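Local coordinates for melanophilin (Mus musculus, PDB 2ZET), which links melanosome-bound RAB27A to the motor protein MYO5A in melanosome transport, here through its Rab-binding region with a FYVE-type zinc finger, at residues His70-Cys74 and Leu93-Cys99; Ser98-Pro104 and Asp112-Arg118; Leu14-Asp19 and Ser147-Arg151. One frame throughout, in Å; residues are numbered along the deposited sequence.

Contact 1: residues His70-Cys74 and Leu93-Cys99; sequences HCARC and LFVCKSC. With ZN (zinc ion), chain H.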
loop_
_atom_site.group_PDB
_atom_site.type_symbol
_atom_site.label_atom_id
_atom_site.label_comp_id
_atom_site.label_asym_id
_atom_site.label_seq_id
_atom_site.Cartn_x
_atom_site.Cartn_y
_atom_site.Cartn_z
ATOM N N HIS B 70 -3.314 4.013 39.762
ATOM C CA HIS B 70 -4.258 3.531 38.764
ATOM C C HIS B 70 -3.747 3.662 37.328
ATOM O O HIS B 70 -3.077 4.644 36.996
ATOM C CB HIS B 70 -5.564 4.312 38.915
ATOM C CG HIS B 70 -6.217 4.147 40.250
ATOM N ND1 HIS B 70 -7.290 3.308 40.456
ATOM C CD2 HIS B 70 -5.926 4.686 41.456
ATOM C CE1 HIS B 70 -7.632 3.337 41.730
ATOM N NE2 HIS B 70 -6.819 4.164 42.361
ATOM N N CYS B 71 -4.058 2.679 36.479
ATOM C CA CYS B 71 -3.656 2.735 35.067
ATOM C C CYS B 71 -4.231 4.007 34.439
ATOM O O CYS B 71 -5.407 4.334 34.646
ATOM C CB CYS B 71 -4.179 1.526 34.281
ATOM S SG CYS B 71 -3.881 1.646 32.492
ATOM N N ALA B 72 -3.403 4.708 33.670
ATOM C CA ALA B 72 -3.809 5.954 33.023
ATOM C C ALA B 72 -4.906 5.782 31.968
ATOM O O ALA B 72 -5.594 6.739 31.613
ATOM C CB ALA B 72 -2.583 6.626 32.399
ATOM N N ARG B 73 -5.083 4.559 31.489
ATOM C CA ARG B 73 -6.064 4.281 30.460
ATOM C C ARG B 73 -7.351 3.665 30.998
ATOM O O ARG B 73 -8.410 4.249 30.847
ATOM C CB ARG B 73 -5.438 3.355 29.425
ATOM C CG ARG B 73 -5.960 3.506 28.009
ATOM C CD ARG B 73 -7.439 3.257 27.920
ATOM N NE ARG B 73 -7.802 2.712 26.620
ATOM C CZ ARG B 73 -9.054 2.547 26.209
ATOM N NH1 ARG B 73 -10.076 2.895 26.999
ATOM N NH2 ARG B 73 -9.277 2.021 25.006
ATOM N N CYS B 74 -7.270 2.489 31.618
ATOM C CA CYS B 74 -8.464 1.834 32.147
ATOM C C CYS B 74 -8.807 2.208 33.592
ATOM O O CYS B 74 -9.864 1.846 34.098
ATOM C CB CYS B 74 -8.351 0.305 32.007
ATOM S SG CYS B 74 -7.136 -0.574 33.053
ATOM N N LEU B 93 3.506 8.263 31.162
ATOM C CA LEU B 93 2.540 7.962 32.221
ATOM C C LEU B 93 2.539 6.442 32.304
ATOM O O LEU B 93 3.057 5.776 31.410
ATOM C CB LEU B 93 1.133 8.449 31.870
ATOM C CG LEU B 93 0.878 9.960 31.870
ATOM C CD1 LEU B 93 -0.627 10.226 31.835
ATOM C CD2 LEU B 93 1.490 10.586 33.111
ATOM N N PHE B 94 1.967 5.878 33.356
ATOM C CA PHE B 94 1.959 4.430 33.460
ATOM C C PHE B 94 0.624 3.850 33.087
ATOM O O PHE B 94 -0.409 4.479 33.274
ATOM C CB PHE B 94 2.321 3.978 34.872
ATOM C CG PHE B 94 3.652 4.465 35.340
ATOM C CD1 PHE B 94 3.853 5.815 35.629
ATOM C CD2 PHE B 94 4.708 3.577 35.502
ATOM C CE1 PHE B 94 5.086 6.277 36.078
ATOM C CE2 PHE B 94 5.950 4.027 35.949
ATOM C CZ PHE B 94 6.138 5.382 36.237
ATOM N N VAL B 95 0.659 2.635 32.562
ATOM C CA VAL B 95 -0.539 1.931 32.152
ATOM C C VAL B 95 -0.293 0.435 32.285
ATOM O O VAL B 95 0.858 -0.008 32.327
ATOM C CB VAL B 95 -0.887 2.244 30.695
ATOM C CG1 VAL B 95 -1.027 3.730 30.509
ATOM C CG2 VAL B 95 0.196 1.719 29.792
ATOM N N CYS B 96 -1.369 -0.346 32.339
ATOM C CA CYS B 96 -1.232 -1.786 32.473
ATOM C C CYS B 96 -0.817 -2.403 31.150
ATOM O O CYS B 96 -0.832 -1.741 30.114
ATOM C CB CYS B 96 -2.544 -2.423 32.972
ATOM S SG CYS B 96 -3.939 -2.582 31.804
ATOM N N LYS B 97 -0.430 -3.672 31.199
ATOM C CA LYS B 97 -0.017 -4.395 30.005
ATOM C C LYS B 97 -1.103 -4.321 28.932
ATOM O O LYS B 97 -0.832 -4.027 27.766
ATOM C CB LYS B 97 0.261 -5.866 30.353
ATOM C CG LYS B 97 0.678 -6.750 29.163
ATOM C CD LYS B 97 0.836 -8.227 29.551
ATOM C CE LYS B 97 1.021 -9.109 28.316
ATOM N NZ LYS B 97 1.139 -10.557 28.662
ATOM N N SER B 98 -2.336 -4.579 29.339
ATOM C CA SER B 98 -3.464 -4.575 28.417
ATOM C C SER B 98 -3.680 -3.259 27.681
ATOM O O SER B 98 -4.217 -3.247 26.581
ATOM C CB SER B 98 -4.735 -4.945 29.176
ATOM O OG SER B 98 -4.463 -5.942 30.152
ATOM N N CYS B 99 -3.261 -2.156 28.285
ATOM C CA CYS B 99 -3.444 -0.841 27.682
ATOM C C CYS B 99 -2.159 -0.295 27.079
ATOM O O CYS B 99 -2.091 0.858 26.655
ATOM C CB CYS B 99 -3.976 0.139 28.731
ATOM S SG CYS B 99 -5.517 -0.370 29.523
HETATM ZN ZN ZN H . -5.105 -0.330 31.944
#

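Contact 2: residues Ser98-Pro104 and Asp112-Arg118; sequences SCSHAHP and DPCHLAR. With ZN (zinc ion), chain H; ZN (zinc ion), chain G.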
loop_
_atom_site.group_PDB
_atom_site.type_symbol
_atom_site.label_atom_id
_atom_site.label_comp_id
_atom_site.label_asym_id
_atom_site.label_seq_id
_atom_site.Cartn_x
_atom_site.Cartn_y
_atom_site.Cartn_z
ATOM N N SER B 98 -2.336 -4.579 29.339
ATOM C CA SER B 98 -3.464 -4.575 28.417
ATOM C C SER B 98 -3.680 -3.259 27.681
ATOM O O SER B 98 -4.217 -3.247 26.581
ATOM C CB SER B 98 -4.735 -4.945 29.176
ATOM O OG SER B 98 -4.463 -5.942 30.152
ATOM N N CYS B 99 -3.261 -2.156 28.285
ATOM C CA CYS B 99 -3.444 -0.841 27.682
ATOM C C CYS B 99 -2.159 -0.295 27.079
ATOM O O CYS B 99 -2.091 0.858 26.655
ATOM C CB CYS B 99 -3.976 0.139 28.731
ATOM S SG CYS B 99 -5.517 -0.370 29.523
ATOM N N SER B 100 -1.138 -1.138 27.038
ATOM C CA SER B 100 0.153 -0.740 26.502
ATOM C C SER B 100 0.463 -1.477 25.215
ATOM O O SER B 100 -0.170 -2.479 24.901
ATOM C CB SER B 100 1.243 -1.029 27.530
ATOM O OG SER B 100 1.165 -2.366 27.991
ATOM N N HIS B 101 1.445 -0.968 24.479
ATOM C CA HIS B 101 1.869 -1.560 23.218
ATOM C C HIS B 101 3.359 -1.330 23.022
ATOM O O HIS B 101 3.872 -0.260 23.352
ATOM C CB HIS B 101 1.109 -0.930 22.051
ATOM C CG HIS B 101 -0.274 -1.468 21.865
ATOM N ND1 HIS B 101 -0.529 -2.807 21.657
ATOM C CD2 HIS B 101 -1.475 -0.848 21.831
ATOM C CE1 HIS B 101 -1.828 -2.988 21.502
ATOM N NE2 HIS B 101 -2.425 -1.815 21.603
ATOM N N ALA B 102 4.047 -2.334 22.481
ATOM C CA ALA B 102 5.484 -2.244 22.228
ATOM C C ALA B 102 5.690 -1.491 20.926
ATOM O O ALA B 102 5.301 -1.989 19.881
ATOM C CB ALA B 102 6.063 -3.627 22.114
ATOM N N HIS B 103 6.319 -0.319 20.954
ATOM C CA HIS B 103 6.457 0.405 19.700
ATOM C C HIS B 103 7.631 0.053 18.808
ATOM O O HIS B 103 8.658 -0.426 19.267
ATOM C CB HIS B 103 6.378 1.920 19.929
ATOM C CG HIS B 103 7.698 2.612 20.041
ATOM N ND1 HIS B 103 8.332 2.809 21.248
ATOM C CD2 HIS B 103 8.451 3.248 19.113
ATOM C CE1 HIS B 103 9.413 3.542 21.061
ATOM N NE2 HIS B 103 9.507 3.823 19.773
ATOM N N PRO B 104 7.466 0.284 17.501
ATOM C CA PRO B 104 8.357 0.065 16.361
ATOM C C PRO B 104 9.864 0.079 16.533
ATOM O O PRO B 104 10.534 -0.877 16.148
ATOM C CB PRO B 104 7.898 1.128 15.377
ATOM C CG PRO B 104 6.438 1.090 15.561
ATOM C CD PRO B 104 6.284 1.051 17.066
ATOM N N ASP B 112 -1.918 2.761 24.954
ATOM C CA ASP B 112 -2.928 2.608 23.900
ATOM C C ASP B 112 -3.332 3.894 23.183
ATOM O O ASP B 112 -3.702 3.868 22.013
ATOM C CB ASP B 112 -4.166 1.871 24.422
ATOM C CG ASP B 112 -4.178 0.400 23.996
ATOM O OD1 ASP B 112 -4.048 0.156 22.776
ATOM O OD2 ASP B 112 -4.308 -0.510 24.852
ATOM N N PRO B 113 -3.302 5.032 23.880
ATOM C CA PRO B 113 -3.668 6.255 23.174
ATOM C C PRO B 113 -2.507 6.675 22.277
ATOM O O PRO B 113 -2.676 6.838 21.076
ATOM C CB PRO B 113 -3.908 7.240 24.304
ATOM C CG PRO B 113 -4.473 6.377 25.350
ATOM C CD PRO B 113 -3.539 5.195 25.323
ATOM N N CYS B 114 -1.326 6.833 22.869
ATOM C CA CYS B 114 -0.138 7.233 22.115
ATOM C C CYS B 114 0.099 6.339 20.900
ATOM O O CYS B 114 0.642 6.792 19.888
ATOM C CB CYS B 114 1.103 7.222 23.016
ATOM S SG CYS B 114 1.262 8.643 24.164
ATOM N N HIS B 115 -0.310 5.074 21.003
ATOM C CA HIS B 115 -0.164 4.128 19.906
ATOM C C HIS B 115 -1.081 4.523 18.758
ATOM O O HIS B 115 -0.644 4.617 17.622
ATOM C CB HIS B 115 -0.496 2.711 20.367
ATOM C CG HIS B 115 -0.536 1.702 19.257
ATOM N ND1 HIS B 115 -1.714 1.186 18.761
ATOM C CD2 HIS B 115 0.460 1.105 18.560
ATOM C CE1 HIS B 115 -1.443 0.312 17.808
ATOM N NE2 HIS B 115 -0.131 0.245 17.667
ATOM N N LEU B 116 -2.357 4.749 19.049
ATOM C CA LEU B 116 -3.301 5.156 18.005
ATOM C C LEU B 116 -2.832 6.492 17.438
ATOM O O LEU B 116 -2.852 6.718 16.233
ATOM C CB LEU B 116 -4.720 5.321 18.577
ATOM C CG LEU B 116 -5.440 4.090 19.142
ATOM C CD1 LEU B 116 -6.851 4.472 19.555
ATOM C CD2 LEU B 116 -5.489 2.976 18.092
ATOM N N ALA B 117 -2.404 7.374 18.332
ATOM C CA ALA B 117 -1.928 8.692 17.955
ATOM C C ALA B 117 -0.918 8.583 16.834
ATOM O O ALA B 117 -0.876 9.436 15.949
ATOM C CB ALA B 117 -1.295 9.377 19.159
ATOM N N ARG B 118 -0.109 7.527 16.877
ATOM C CA ARG B 118 0.920 7.301 15.867
ATOM C C ARG B 118 0.431 6.591 14.590
ATOM O O ARG B 118 0.866 6.937 13.489
ATOM C CB ARG B 118 2.085 6.539 16.491
ATOM C CG ARG B 118 3.231 6.319 15.544
ATOM C CD ARG B 118 4.438 5.750 16.257
ATOM N NE ARG B 118 5.401 5.226 15.294
ATOM C CZ ARG B 118 6.715 5.378 15.406
ATOM N NH1 ARG B 118 7.212 6.045 16.444
ATOM N NH2 ARG B 118 7.527 4.868 14.485
HETATM ZN ZN ZN H . -5.105 -0.330 31.944
HETATM ZN ZN ZN G . 1.752 7.922 26.391
#

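Contact 3: residues Leu14-Asp19 and Ser147-Arg151; sequences LSTLTD and SLCGR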
loop_
_atom_site.group_PDB
_atom_site.type_symbol
_atom_site.label_atom_id
_atom_site.label_comp_id
_atom_site.label_asym_id
_atom_site.label_seq_id
_atom_site.Cartn_x
_atom_site.Cartn_y
_atom_site.Cartn_z
ATOM N N LEU B 14 -13.567 8.302 -22.798
ATOM C CA LEU B 14 -14.008 6.884 -22.793
ATOM C C LEU B 14 -15.056 6.401 -23.841
ATOM O O LEU B 14 -15.550 5.237 -23.751
ATOM C CB LEU B 14 -14.533 6.511 -21.400
ATOM C CG LEU B 14 -13.610 6.864 -20.212
ATOM C CD1 LEU B 14 -14.277 6.373 -18.878
ATOM C CD2 LEU B 14 -12.176 6.248 -20.414
ATOM N N SER B 15 -15.396 7.224 -24.843
ATOM C CA SER B 15 -16.433 6.758 -25.788
ATOM C C SER B 15 -16.006 5.400 -26.371
ATOM O O SER B 15 -16.826 4.463 -26.433
ATOM C CB SER B 15 -16.690 7.764 -26.922
ATOM O OG SER B 15 -15.808 7.526 -28.016
ATOM N N THR B 16 -14.727 5.281 -26.764
ATOM C CA THR B 16 -14.231 4.008 -27.317
ATOM C C THR B 16 -14.746 2.785 -26.531
ATOM O O THR B 16 -15.113 1.769 -27.148
ATOM C CB THR B 16 -12.671 3.922 -27.293
ATOM O OG1 THR B 16 -12.111 5.034 -28.018
ATOM C CG2 THR B 16 -12.189 2.589 -27.931
ATOM N N LEU B 17 -14.767 2.861 -25.188
ATOM C CA LEU B 17 -15.242 1.709 -24.403
ATOM C C LEU B 17 -16.604 1.152 -24.867
ATOM O O LEU B 17 -17.589 1.890 -24.976
ATOM C CB LEU B 17 -15.356 2.055 -22.913
ATOM C CG LEU B 17 -14.149 1.952 -21.931
ATOM C CD1 LEU B 17 -12.929 1.248 -22.594
ATOM C CD2 LEU B 17 -13.745 3.382 -21.411
ATOM N N THR B 18 -16.652 -0.138 -25.180
ATOM C CA THR B 18 -17.916 -0.782 -25.545
ATOM C C THR B 18 -18.650 -0.815 -24.184
ATOM O O THR B 18 -18.013 -0.646 -23.131
ATOM C CB THR B 18 -17.698 -2.268 -25.959
ATOM O OG1 THR B 18 -17.671 -3.094 -24.761
ATOM C CG2 THR B 18 -16.364 -2.429 -26.786
ATOM N N ASP B 19 -19.953 -1.088 -24.172
ATOM C CA ASP B 19 -20.661 -1.124 -22.886
ATOM C C ASP B 19 -20.341 -2.286 -21.912
ATOM O O ASP B 19 -20.247 -2.028 -20.694
ATOM C CB ASP B 19 -22.186 -0.997 -23.100
ATOM C CG ASP B 19 -22.576 0.372 -23.721
ATOM O OD1 ASP B 19 -21.801 1.377 -23.503
ATOM O OD2 ASP B 19 -23.645 0.460 -24.424
ATOM N N SER B 147 -15.812 11.115 -16.428
ATOM C CA SER B 147 -15.528 10.681 -17.788
ATOM C C SER B 147 -16.466 9.547 -18.158
ATOM O O SER B 147 -16.819 9.372 -19.317
ATOM C CB SER B 147 -14.071 10.203 -17.880
ATOM O OG SER B 147 -13.758 9.660 -19.155
ATOM N N LEU B 148 -16.864 8.778 -17.158
ATOM C CA LEU B 148 -17.750 7.654 -17.380
ATOM C C LEU B 148 -19.167 8.162 -17.341
ATOM O O LEU B 148 -20.120 7.404 -17.498
ATOM C CB LEU B 148 -17.532 6.602 -16.296
ATOM C CG LEU B 148 -17.765 5.147 -16.691
ATOM C CD1 LEU B 148 -17.052 4.854 -17.998
ATOM C CD2 LEU B 148 -17.253 4.242 -15.585
ATOM N N CYS B 149 -19.295 9.462 -17.111
ATOM C CA CYS B 149 -20.603 10.094 -17.076
ATOM C C CYS B 149 -21.012 10.457 -18.494
ATOM O O CYS B 149 -22.173 10.788 -18.739
ATOM C CB CYS B 149 -20.588 11.338 -16.191
ATOM S SG CYS B 149 -21.090 10.985 -14.496
ATOM N N GLY B 150 -20.046 10.390 -19.420
ATOM C CA GLY B 150 -20.312 10.664 -20.827
ATOM C C GLY B 150 -21.160 9.536 -21.423
ATOM O O GLY B 150 -20.994 9.137 -22.584
ATOM N N ARG B 151 -22.074 9.023 -20.596
ATOM C CA ARG B 151 -22.996 7.947 -20.942
ATOM C C ARG B 151 -24.132 8.077 -19.941
ATOM O O ARG B 151 -23.876 8.204 -18.743
ATOM C CB ARG B 151 -22.334 6.573 -20.760
ATOM C CG ARG B 151 -20.954 6.417 -21.405
ATOM C CD ARG B 151 -20.293 5.117 -20.967
ATOM N NE ARG B 151 -20.442 4.039 -21.938
ATOM C CZ ARG B 151 -19.596 3.815 -22.939
ATOM N NH1 ARG B 151 -18.534 4.597 -23.113
ATOM N NH2 ARG B 151 -19.799 2.793 -23.757
#

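Contact 1: residues His70-Cys74 and Leu93-Cys99
Cys71 and Cys74 face Cys96 and Cys99 round one zinc ion, two CxxC pairs brought together into a four-cysteine site of the FYVE-type finger. Cys71 SG lies 2.4 Å from the zinc, and the other three sulfurs hold it at similar lengths. The sulfur of Cys71 swings anti to the backbone N (chi1 173°), a turn that carries it across to the start of the facing loop. There it takes the N-H of Cys96 (N to SG 3.2 Å, 158° at the hydrogen) and, from its own loop, that of Arg73 (N to SG 3.3 Å), with a weak third from Cys74. These N-H groups probably temper the negative charge of the thiolate, as in zinc knuckles. Beside the metal, Ala72 N bonds Phe94 O at 3.0 Å in the carbonyl plane, Ala72 CB rests on Val95 CG1 at 3.8 Å, and Arg73 CB lies against Cys99 CB (3.6 Å). Packing thins toward the outside. Arg73 bends at chi2, and its guanidinium makes no contact across the two segments; Leu93 merely brushes Ala72 with CD1, and the Phe94 ring leads off to a cation-pi contact with Arg85. Strand 94-95 pairs antiparallel with strand 86-87 through Val95 and Arg86; helix 112-124 meets the site through Asp112 and Pro113, and helix 19-60 offers Glu53 as a long, weak ion partner to Arg73.

Contact 2: residues Ser98-Pro104 and Asp112-Arg118
His101 points its ring at the first turns of helix 112-124, with Asp112 at its edge and His115 over a face. The ring and the Asp112 carboxylate stand almost perpendicular, 89° between planes, with OD1 near the ring plane, 2.8 Å from NE2 and 2.9 Å from CD2. Over one face of His101 lies the His115 ring, tilted 40° from it, their centroids 4.4 Å apart, an oblique aromatic pair in which His101 CD2 sits 3.6 Å above the His115 plane near its rim. His115 gets there because CG runs anti to its backbone N (chi1 173°), which sets the ring against that of His101. One turn on, Arg118 stretches out from CG to NE and slides past Pro104 in the opposite direction, with Pro104 CG over a face of the guanidinium; NH2 is 3.9 Å from Pro104 CB. His103 crosses this arginine at about a right angle, with CD2 4.1 Å from NH1. The backbones join at one point, Asp112 N to Cys99 O at 2.6 Å, tying the helix start to a zinc-binding loop. The contact spans both zinc sites: Cys99 binds one ion and Cys114 the other. The chain of another protein packs on Pro104, His115 and Arg118, and sets a basic side chain close to His101 ND1, its bonding undecided. The contact is mostly made by ionisable side chains, with Pro104 and the Cys99 backbone. The Asp112 carboxylate could favour a protonated His101 while the basic neighbour would oppose it; Ser98 O and Cys99 O, each 3.2 Å from Asp112 OD2, might raise the acid's own pKa.

Contact 3: residues Leu14-Asp19 and Ser147-Arg151
Arg151 and Asp19 meet because the arginine chain bends at chi3 (98°), bringing the edge of its guanidinium to the oxygens of the loop before helix 19-60, while Asp19 sets CG anti to its carbonyl carbon (chi1 -64°) so that OD1 comes to the guanidinium edge. The carboxylate and guanidinium planes stand 86° apart. NH2 makes the salt bridge to OD1, a nearly straight bond whose modelled length is too short to be taken literally, and NE reaches the same oxygen weakly. NH2 also bonds Leu17 O at 2.7 Å, tilted from both the carbonyl and the guanidinium planes, and NH1 lies 3.1 Å from Leu14 O. One guanidinium thus faces backbone and carboxylate oxygens of the segment 14-19. The apolar half is Leu14, whose CD1 packs on Leu148 CD1 and which covers Ser147; the hydroxyl of Ser147 itself is bonded to Leu12 O. Ser147-Gly150 forms a type I turn that folds the C-terminal end back. Thr18 is the N-cap residue of helix 19-60, against which Leu148 packs at Val25 and Trp26 and Arg151 at Ala22, so the tail leaving helix 140-147 closes on the start of the long helix.

Overall arrangement
Contacts 1 and 2 share Ser98 and Cys99 and lie on the same side of the chain's centre, about 11 Å apart between centres; Arg73 of one also packs on Pro113 of the other. Contact 1 is sulfur and metal chemistry, three of its four cysteines buried. Contact 2 takes the same zinc-binding loop onward to helix 112-124 through histidines and charged groups, partly covered by the other protein. Contact 3 belongs to the far end of the long helix, centres about 56 and 48 Å away from those of contacts 1 and 2. It holds no metal and is mixed, Leu14 and Leu17 buried, Asp19 and Arg151 exposed: a surface salt bridge and a leucine pair join the two ends of the modelled chain.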